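Local structure of sterol regulatory element-binding protein cleavage-activating protein (Schizosaccharomyces pombe, 4YHC) at residues 183-191 against 200-208; 346-354 against 362-370. The protein escorts the sterol-regulated transcription factor precursor sre1 for its processing when sterol or oxygen is low, the present chain being its cytoplasmic WD40 domain. The protein carries 9 engineered substitutions. All blocks are in the same frame, centred on the assembly; numbering follows the deposited sequence.

Contact 1: residues 183-191 against 200-208; sequences SPTANRIAS and VYSKKGPVW. Engineered in segment 183-191: Ser191 (natural residue Cys).
Arg188 and Ser202 sit across from each other as a non-hydrogen-bonded antiparallel pair, and their side chains meet on one face of the sheet. With CG anti to the carbonyl carbon (chi1 -53°) and the chain extended to NE, Arg188 runs alongside Ser202, its CG 3.5 Å from Ser202 OG, and the guanidinium edge reaches that hydroxyl: a weak bond from NH2, 3.2 Å long. Ala190 CB and Val200 CG2 continue the same face. On the other face the Ile189 side chain slants across Trp208, with CG1 3.9 Å from CZ3 of the ring. Between the two faces, Ile189 and Tyr201 exchange two backbone bonds, Ile189 N to Tyr201 O and Tyr201 N to Ile189 O, both 2.8 Å, and Lys203 N donates to Asn187 O at 3.0 Å, closing a hairpin of predicted repeat WD 4. Further out, Arg188 NH1 is salt-bridged to Asp234 and NH2 bonds a citrate, probably from the crystallisation liquor, while Asn187 ND2 holds Pro127 O. Three partners thus share the guanidinium, Ser202 OG being a tether secondary to Asp234, and the bound citrate is consistent with a locally cationic patch.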
loop_
_atom_site.group_PDB
_atom_site.type_symbol
_atom_site.label_atom_id
_atom_site.label_comp_id
_atom_site.label_asym_id
_atom_site.label_seq_id
_atom_site.Cartn_x
_atom_site.Cartn_y
_atom_site.Cartn_z
ATOM N N SER A 183 -4.394 14.531 -3.314
ATOM C CA SER A 183 -5.740 14.447 -3.844
ATOM C C SER A 183 -5.855 15.396 -5.048
ATOM O O SER A 183 -4.967 16.171 -5.241
ATOM C CB SER A 183 -6.734 14.818 -2.758
ATOM O OG SER A 183 -7.220 16.154 -2.904
ATOM N N PRO A 184 -6.976 15.368 -5.803
ATOM C CA PRO A 184 -7.110 16.378 -6.879
ATOM C C PRO A 184 -7.270 17.822 -6.371
ATOM O O PRO A 184 -6.990 18.772 -7.093
ATOM C CB PRO A 184 -8.339 15.900 -7.637
ATOM C CG PRO A 184 -8.418 14.427 -7.363
ATOM C CD PRO A 184 -8.066 14.386 -5.885
ATOM N N THR A 185 -7.607 17.995 -5.102
ATOM C CA THR A 185 -7.875 19.317 -4.547
ATOM C C THR A 185 -6.656 19.809 -3.791
ATOM O O THR A 185 -6.331 20.988 -3.851
ATOM C CB THR A 185 -9.173 19.277 -3.710
ATOM O OG1 THR A 185 -10.285 19.040 -4.591
ATOM C CG2 THR A 185 -9.410 20.573 -2.941
ATOM N N ALA A 186 -5.967 18.931 -3.083
ATOM C CA ALA A 186 -4.849 19.362 -2.222
ATOM C C ALA A 186 -3.928 18.220 -1.827
ATOM O O ALA A 186 -4.306 17.033 -1.920
ATOM C CB ALA A 186 -5.384 20.023 -0.981
ATOM N N ASN A 187 -2.697 18.564 -1.442
ATOM C CA ASN A 187 -1.832 17.654 -0.724
ATOM C C ASN A 187 -2.193 17.669 0.724
ATOM O O ASN A 187 -2.400 18.714 1.280
ATOM C CB ASN A 187 -0.389 18.038 -0.901
ATOM C CG ASN A 187 0.093 17.798 -2.308
ATOM O OD1 ASN A 187 -0.545 17.061 -3.078
ATOM N ND2 ASN A 187 1.309 18.292 -2.609
ATOM N N ARG A 188 -2.348 16.492 1.312
ATOM C CA ARG A 188 -2.790 16.376 2.693
ATOM C C ARG A 188 -1.959 15.377 3.432
ATOM O O ARG A 188 -1.483 14.414 2.847
ATOM C CB ARG A 188 -4.230 15.946 2.731
ATOM C CG ARG A 188 -5.192 16.760 1.932
ATOM C CD ARG A 188 -6.628 16.392 2.292
ATOM N NE ARG A 188 -7.604 16.699 1.231
ATOM C CZ ARG A 188 -8.201 17.892 1.038
ATOM N NH1 ARG A 188 -9.039 18.087 0.029
ATOM N NH2 ARG A 188 -7.922 18.903 1.813
ATOM N N ILE A 189 -1.689 15.646 4.706
ATOM C CA ILE A 189 -1.058 14.673 5.592
ATOM C C ILE A 189 -1.970 14.441 6.772
ATOM O O ILE A 189 -2.315 15.409 7.504
ATOM C CB ILE A 189 0.276 15.187 6.139
ATOM C CG1 ILE A 189 1.175 15.633 5.005
ATOM C CG2 ILE A 189 0.960 14.132 6.964
ATOM C CD1 ILE A 189 1.749 14.486 4.193
ATOM N N ALA A 190 -2.318 13.181 7.010
ATOM C CA ALA A 190 -3.303 12.834 8.052
ATOM C C ALA A 190 -2.603 11.989 9.088
ATOM O O ALA A 190 -1.858 11.079 8.716
ATOM C CB ALA A 190 -4.468 12.060 7.444
ATOM N N SER A 191 -2.854 12.277 10.379
ATOM C CA SER A 191 -2.195 11.594 11.480
ATOM C C SER A 191 -3.180 11.179 12.577
ATOM O O SER A 191 -3.985 11.938 13.044
ATOM C CB SER A 191 -1.070 12.470 12.062
ATOM O OG SER A 191 -0.266 13.039 11.038
ATOM N N VAL A 200 -5.587 16.475 10.146
ATOM C CA VAL A 200 -5.238 16.548 8.768
ATOM C C VAL A 200 -4.623 17.932 8.496
ATOM O O VAL A 200 -5.308 18.933 8.579
ATOM C CB VAL A 200 -6.425 16.366 7.863
ATOM C CG1 VAL A 200 -5.952 16.391 6.416
ATOM C CG2 VAL A 200 -7.198 15.088 8.145
ATOM N N TYR A 201 -3.362 17.957 8.100
ATOM C CA TYR A 201 -2.754 19.185 7.514
ATOM C C TYR A 201 -2.906 19.224 5.997
ATOM O O TYR A 201 -2.414 18.327 5.288
ATOM C CB TYR A 201 -1.271 19.257 7.811
ATOM C CG TYR A 201 -0.961 19.852 9.144
ATOM C CD1 TYR A 201 -0.804 21.225 9.281
ATOM C CD2 TYR A 201 -0.795 19.048 10.248
ATOM C CE1 TYR A 201 -0.533 21.772 10.490
ATOM C CE2 TYR A 201 -0.533 19.581 11.463
ATOM C CZ TYR A 201 -0.405 20.936 11.578
ATOM O OH TYR A 201 -0.104 21.447 12.778
ATOM N N SER A 202 -3.591 20.240 5.501
ATOM C CA SER A 202 -3.833 20.407 4.064
ATOM C C SER A 202 -3.233 21.684 3.505
ATOM O O SER A 202 -3.302 22.753 4.135
ATOM C CB SER A 202 -5.296 20.418 3.769
ATOM O OG SER A 202 -5.863 19.237 4.268
ATOM N N LYS A 203 -2.698 21.558 2.295
ATOM C CA LYS A 203 -2.034 22.635 1.612
ATOM C C LYS A 203 -3.002 23.323 0.669
ATOM O O LYS A 203 -3.490 22.720 -0.290
ATOM C CB LYS A 203 -0.849 22.091 0.819
ATOM C CG LYS A 203 0.333 23.053 0.726
ATOM C CD LYS A 203 1.101 22.936 -0.567
ATOM C CE LYS A 203 2.552 23.374 -0.405
ATOM N NZ LYS A 203 2.781 24.586 0.433
ATOM N N LYS A 204 -3.287 24.591 0.929
ATOM C CA LYS A 204 -3.931 25.431 -0.095
ATOM C C LYS A 204 -3.026 26.600 -0.476
ATOM O O LYS A 204 -2.647 27.429 0.373
ATOM C CB LYS A 204 -5.337 25.905 0.322
ATOM C CG LYS A 204 -6.481 25.040 -0.225
ATOM C CD LYS A 204 -6.566 25.074 -1.751
ATOM C CE LYS A 204 -7.433 23.963 -2.318
ATOM N NZ LYS A 204 -8.787 24.428 -2.730
ATOM N N GLY A 205 -2.643 26.624 -1.752
ATOM C CA GLY A 205 -1.671 27.578 -2.236
ATOM C C GLY A 205 -0.380 27.407 -1.455
ATOM O O GLY A 205 0.122 26.313 -1.342
ATOM N N PRO A 206 0.162 28.494 -0.894
ATOM C CA PRO A 206 1.459 28.360 -0.240
ATOM C C PRO A 206 1.358 27.875 1.188
ATOM O O PRO A 206 2.388 27.617 1.776
ATOM C CB PRO A 206 1.999 29.801 -0.241
ATOM C CG PRO A 206 0.783 30.672 -0.199
ATOM C CD PRO A 206 -0.383 29.865 -0.755
ATOM N N VAL A 207 0.136 27.762 1.723
ATOM C CA VAL A 207 -0.098 27.590 3.174
ATOM C C VAL A 207 -0.744 26.256 3.608
ATOM O O VAL A 207 -1.847 25.894 3.157
ATOM C CB VAL A 207 -1.045 28.708 3.681
ATOM C CG1 VAL A 207 -1.188 28.663 5.204
ATOM C CG2 VAL A 207 -0.554 30.070 3.180
ATOM N N TRP A 208 -0.076 25.575 4.528
ATOM C CA TRP A 208 -0.659 24.455 5.225
ATOM C C TRP A 208 -1.590 24.883 6.379
ATOM O O TRP A 208 -1.225 25.783 7.133
ATOM C CB TRP A 208 0.458 23.604 5.778
ATOM C CG TRP A 208 1.248 22.923 4.711
ATOM C CD1 TRP A 208 2.297 23.436 4.016
ATOM C CD2 TRP A 208 1.100 21.564 4.269
ATOM N NE1 TRP A 208 2.802 22.493 3.160
ATOM C CE2 TRP A 208 2.082 21.336 3.291
ATOM C CE3 TRP A 208 0.230 20.525 4.598
ATOM C CZ2 TRP A 208 2.205 20.119 2.633
ATOM C CZ3 TRP A 208 0.370 19.319 3.951
ATOM C CH2 TRP A 208 1.322 19.136 2.958
#

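Contact 2: residues 346-354 against 362-370; sequences IHEVEDASE and LYIFGMRRK
Glu354 and Met367 form an antiparallel hydrogen-bonded pair, Glu354 N giving to Met367 O and Met367 N to Glu354 O, each at 3.0 Å, just after a type I turn from Glu350 to Ser353 has brought the chain round to strand 363-370. Arg368 fills much of the side-chain contact with that turn. Its CG lies between the backbone N and the carbonyl carbon (chi1 38°), which lays the chain against Ser353: CD comes 3.5 Å from Ser353 OG. Glu350 then crosses the arginine at about a right angle, and its OE2 stands over one face of the guanidinium, 3.3 Å from Arg368 NE. This salt bridge rests on charge alone, since no N-H points at the oxygen; the planes of the two groups are 50° apart. The stronger tie of Arg368 is through NH1 to Glu411, so the arginine probably balances two carboxylates, and Ser353 OG is bonded to NE1 of Trp413. A water takes Ala352 O, within the turn, to Arg369 N, continuing the backbone link beyond the Glu354-Met367 pair. At the far end Ile364 CD1 touches His347 CD2 at 3.7 Å, approaching the imidazole obliquely, while the same ring stacks with Tyr415. Glu354 turns its carboxylate elsewhere, OE2 bonding Ser441. Strand 344-349 lies in a separate mixed sheet, so the turn carries the chain from that sheet to edge strand 354-357 beside 363-374. Met367 meets Ile451 and Leu453 in the next sheet; its own is an antiparallel WD40 propeller blade extended by an extra strand.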
loop_
_atom_site.group_PDB
_atom_site.type_symbol
_atom_site.label_atom_id
_atom_site.label_comp_id
_atom_site.label_asym_id
_atom_site.label_seq_id
_atom_site.Cartn_x
_atom_site.Cartn_y
_atom_site.Cartn_z
ATOM N N ILE A 346 -17.401 -12.151 3.324
ATOM C CA ILE A 346 -16.352 -12.170 4.295
ATOM C C ILE A 346 -15.519 -13.411 4.071
ATOM O O ILE A 346 -16.020 -14.514 3.931
ATOM C CB ILE A 346 -16.939 -12.208 5.719
ATOM C CG1 ILE A 346 -17.802 -11.004 5.960
ATOM C CG2 ILE A 346 -15.873 -12.264 6.802
ATOM C CD1 ILE A 346 -18.543 -11.078 7.290
ATOM N N HIS A 347 -14.221 -13.237 4.029
ATOM C CA HIS A 347 -13.328 -14.357 3.863
ATOM C C HIS A 347 -12.322 -14.241 4.997
ATOM O O HIS A 347 -11.603 -13.205 5.115
ATOM C CB HIS A 347 -12.630 -14.236 2.506
ATOM C CG HIS A 347 -11.697 -15.359 2.194
ATOM N ND1 HIS A 347 -12.133 -16.614 1.831
ATOM C CD2 HIS A 347 -10.347 -15.444 2.274
ATOM C CE1 HIS A 347 -11.093 -17.421 1.688
ATOM N NE2 HIS A 347 -10.004 -16.733 1.954
ATOM N N GLU A 348 -12.231 -15.308 5.791
ATOM C CA GLU A 348 -11.321 -15.374 6.909
ATOM C C GLU A 348 -10.172 -16.269 6.547
ATOM O O GLU A 348 -10.391 -17.314 6.014
ATOM C CB GLU A 348 -12.061 -15.982 8.124
ATOM C CG GLU A 348 -11.159 -16.287 9.325
ATOM C CD GLU A 348 -12.040 -16.629 10.585
ATOM O OE1 GLU A 348 -11.728 -16.257 11.702
ATOM O OE2 GLU A 348 -13.127 -17.186 10.447
ATOM N N VAL A 349 -8.958 -15.871 6.856
ATOM C CA VAL A 349 -7.786 -16.647 6.531
ATOM C C VAL A 349 -7.202 -17.356 7.791
ATOM O O VAL A 349 -7.032 -16.718 8.855
ATOM C CB VAL A 349 -6.660 -15.699 5.983
ATOM C CG1 VAL A 349 -5.377 -16.467 5.763
ATOM C CG2 VAL A 349 -7.114 -15.001 4.734
ATOM N N GLU A 350 -6.765 -18.597 7.614
ATOM C CA GLU A 350 -6.049 -19.361 8.666
ATOM C C GLU A 350 -4.680 -18.761 8.949
ATOM O O GLU A 350 -4.006 -18.218 8.067
ATOM C CB GLU A 350 -5.914 -20.851 8.319
ATOM C CG GLU A 350 -5.011 -21.155 7.130
ATOM C CD GLU A 350 -4.882 -22.661 6.887
ATOM O OE1 GLU A 350 -5.101 -23.434 7.847
ATOM O OE2 GLU A 350 -4.556 -23.080 5.752
ATOM N N ASP A 351 -4.305 -18.813 10.210
ATOM C CA ASP A 351 -3.073 -18.207 10.679
ATOM C C ASP A 351 -1.842 -18.691 9.910
ATOM O O ASP A 351 -0.876 -17.939 9.687
ATOM C CB ASP A 351 -2.895 -18.537 12.166
ATOM C CG ASP A 351 -2.686 -17.305 12.985
ATOM O OD1 ASP A 351 -1.510 -16.866 13.063
ATOM O OD2 ASP A 351 -3.694 -16.763 13.515
ATOM N N ALA A 352 -1.902 -19.948 9.471
ATOM C CA ALA A 352 -0.780 -20.558 8.812
ATOM C C ALA A 352 -0.419 -19.759 7.550
ATOM O O ALA A 352 0.752 -19.758 7.182
ATOM C CB ALA A 352 -1.072 -22.018 8.465
ATOM N N SER A 353 -1.388 -19.099 6.897
ATOM C CA SER A 353 -1.091 -18.383 5.640
ATOM C C SER A 353 -0.614 -16.972 5.840
ATOM O O SER A 353 -1.183 -16.226 6.555
ATOM C CB SER A 353 -2.305 -18.349 4.694
ATOM O OG SER A 353 -2.482 -19.540 4.019
ATOM N N GLU A 354 0.324 -16.546 5.024
ATOM C CA GLU A 354 0.508 -15.163 4.817
ATOM C C GLU A 354 -0.408 -14.816 3.640
ATOM O O GLU A 354 -0.274 -15.401 2.549
ATOM C CB GLU A 354 1.957 -14.866 4.470
ATOM C CG GLU A 354 2.303 -13.448 4.082
ATOM C CD GLU A 354 2.151 -12.377 5.187
ATOM O OE1 GLU A 354 1.795 -12.726 6.366
ATOM O OE2 GLU A 354 2.365 -11.163 4.851
ATOM N N LEU A 362 -9.800 -6.923 -5.457
ATOM C CA LEU A 362 -10.565 -7.955 -6.134
ATOM C C LEU A 362 -10.046 -9.400 -5.931
ATOM O O LEU A 362 -10.826 -10.351 -6.066
ATOM C CB LEU A 362 -10.649 -7.698 -7.660
ATOM C CG LEU A 362 -11.599 -6.581 -8.069
ATOM C CD1 LEU A 362 -11.629 -6.480 -9.606
ATOM C CD2 LEU A 362 -12.993 -6.875 -7.547
ATOM N N TYR A 363 -8.751 -9.564 -5.684
ATOM C CA TYR A 363 -8.177 -10.871 -5.445
ATOM C C TYR A 363 -7.414 -10.911 -4.109
ATOM O O TYR A 363 -6.726 -9.898 -3.693
ATOM C CB TYR A 363 -7.201 -11.187 -6.531
ATOM C CG TYR A 363 -7.774 -11.303 -7.908
ATOM C CD1 TYR A 363 -8.325 -12.494 -8.349
ATOM C CD2 TYR A 363 -7.776 -10.235 -8.773
ATOM C CE1 TYR A 363 -8.923 -12.628 -9.577
ATOM C CE2 TYR A 363 -8.367 -10.362 -10.034
ATOM C CZ TYR A 363 -8.929 -11.563 -10.417
ATOM O OH TYR A 363 -9.457 -11.733 -11.640
ATOM N N ILE A 364 -7.528 -12.049 -3.429
ATOM C CA ILE A 364 -6.666 -12.342 -2.288
ATOM C C ILE A 364 -5.691 -13.454 -2.701
ATOM O O ILE A 364 -6.095 -14.445 -3.303
ATOM C CB ILE A 364 -7.455 -12.830 -1.067
ATOM C CG1 ILE A 364 -8.628 -11.942 -0.786
ATOM C CG2 ILE A 364 -6.540 -12.980 0.171
ATOM C CD1 ILE A 364 -9.620 -12.578 0.119
ATOM N N PHE A 365 -4.432 -13.318 -2.327
ATOM C CA PHE A 365 -3.441 -14.351 -2.576
ATOM C C PHE A 365 -2.797 -14.718 -1.294
ATOM O O PHE A 365 -2.632 -13.887 -0.397
ATOM C CB PHE A 365 -2.373 -13.878 -3.546
ATOM C CG PHE A 365 -2.926 -13.439 -4.918
ATOM C CD1 PHE A 365 -3.152 -14.385 -5.927
ATOM C CD2 PHE A 365 -3.190 -12.125 -5.191
ATOM C CE1 PHE A 365 -3.638 -14.021 -7.192
ATOM C CE2 PHE A 365 -3.684 -11.745 -6.468
ATOM C CZ PHE A 365 -3.924 -12.689 -7.455
ATOM N N GLY A 366 -2.338 -15.952 -1.227
ATOM C CA GLY A 366 -1.670 -16.392 -0.052
ATOM C C GLY A 366 -0.716 -17.522 -0.253
ATOM O O GLY A 366 -0.794 -18.205 -1.266
ATOM N N MET A 367 0.165 -17.757 0.754
ATOM C CA MET A 367 1.092 -18.864 0.745
ATOM C C MET A 367 1.225 -19.455 2.165
ATOM O O MET A 367 1.344 -18.699 3.134
ATOM C CB MET A 367 2.478 -18.401 0.303
ATOM C CG MET A 367 2.591 -18.038 -1.159
ATOM S SD MET A 367 4.308 -17.884 -1.736
ATOM C CE MET A 367 4.878 -19.580 -1.674
ATOM N N ARG A 368 1.277 -20.772 2.271
ATOM C CA ARG A 368 1.608 -21.473 3.566
ATOM C C ARG A 368 2.527 -22.650 3.329
ATOM O O ARG A 368 2.382 -23.342 2.304
ATOM C CB ARG A 368 0.396 -22.026 4.298
ATOM C CG ARG A 368 -0.671 -22.618 3.433
ATOM C CD ARG A 368 -1.861 -23.015 4.290
ATOM N NE ARG A 368 -1.590 -24.206 5.033
ATOM C CZ ARG A 368 -2.009 -25.416 4.687
ATOM N NH1 ARG A 368 -2.769 -25.621 3.603
ATOM N NH2 ARG A 368 -1.671 -26.433 5.451
ATOM N N ARG A 369 3.475 -22.842 4.235
ATOM C CA ARG A 369 4.330 -24.013 4.162
ATOM C C ARG A 369 3.548 -25.155 4.824
ATOM O O ARG A 369 3.320 -25.071 5.978
ATOM C CB ARG A 369 5.704 -23.775 4.820
ATOM C CG ARG A 369 6.685 -24.937 4.539
ATOM C CD ARG A 369 7.859 -25.060 5.470
ATOM N NE ARG A 369 8.311 -23.771 5.869
ATOM C CZ ARG A 369 8.031 -23.214 7.025
ATOM N NH1 ARG A 369 7.327 -23.873 7.942
ATOM N NH2 ARG A 369 8.463 -21.988 7.265
ATOM N N LYS A 370 3.088 -26.156 4.062
ATOM C CA LYS A 370 2.443 -27.369 4.591
ATOM C C LYS A 370 3.389 -28.311 5.317
ATOM O O LYS A 370 3.022 -28.856 6.323
ATOM C CB LYS A 370 1.808 -28.190 3.490
ATOM C CG LYS A 370 0.558 -27.559 2.923
ATOM C CD LYS A 370 -0.212 -28.548 2.060
ATOM C CE LYS A 370 0.218 -28.508 0.623
ATOM N NZ LYS A 370 -0.637 -29.445 -0.111
HETATM O O HOH W 1 3.441 -21.090 6.700
#

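The two contacts lie on opposite sides of the chain's centre, their own centres 37 Å apart and their nearest atoms about 21 Å apart, so neither touches the other. Contact 1 joins neighbouring strands inside one four-stranded sheet, a hairpin closed within predicted repeat WD 4. Contact 2 comes later in the chain and spans a passage between sheets, ending at the edge of a five-stranded one. Both use an arginine with an acidic partner beyond the segments, and at contact 1 Arg188 also meets a citrate. By similarity, both fall within the broad region that interacts with sre1, which does not by itself single out either contact as the binding surface.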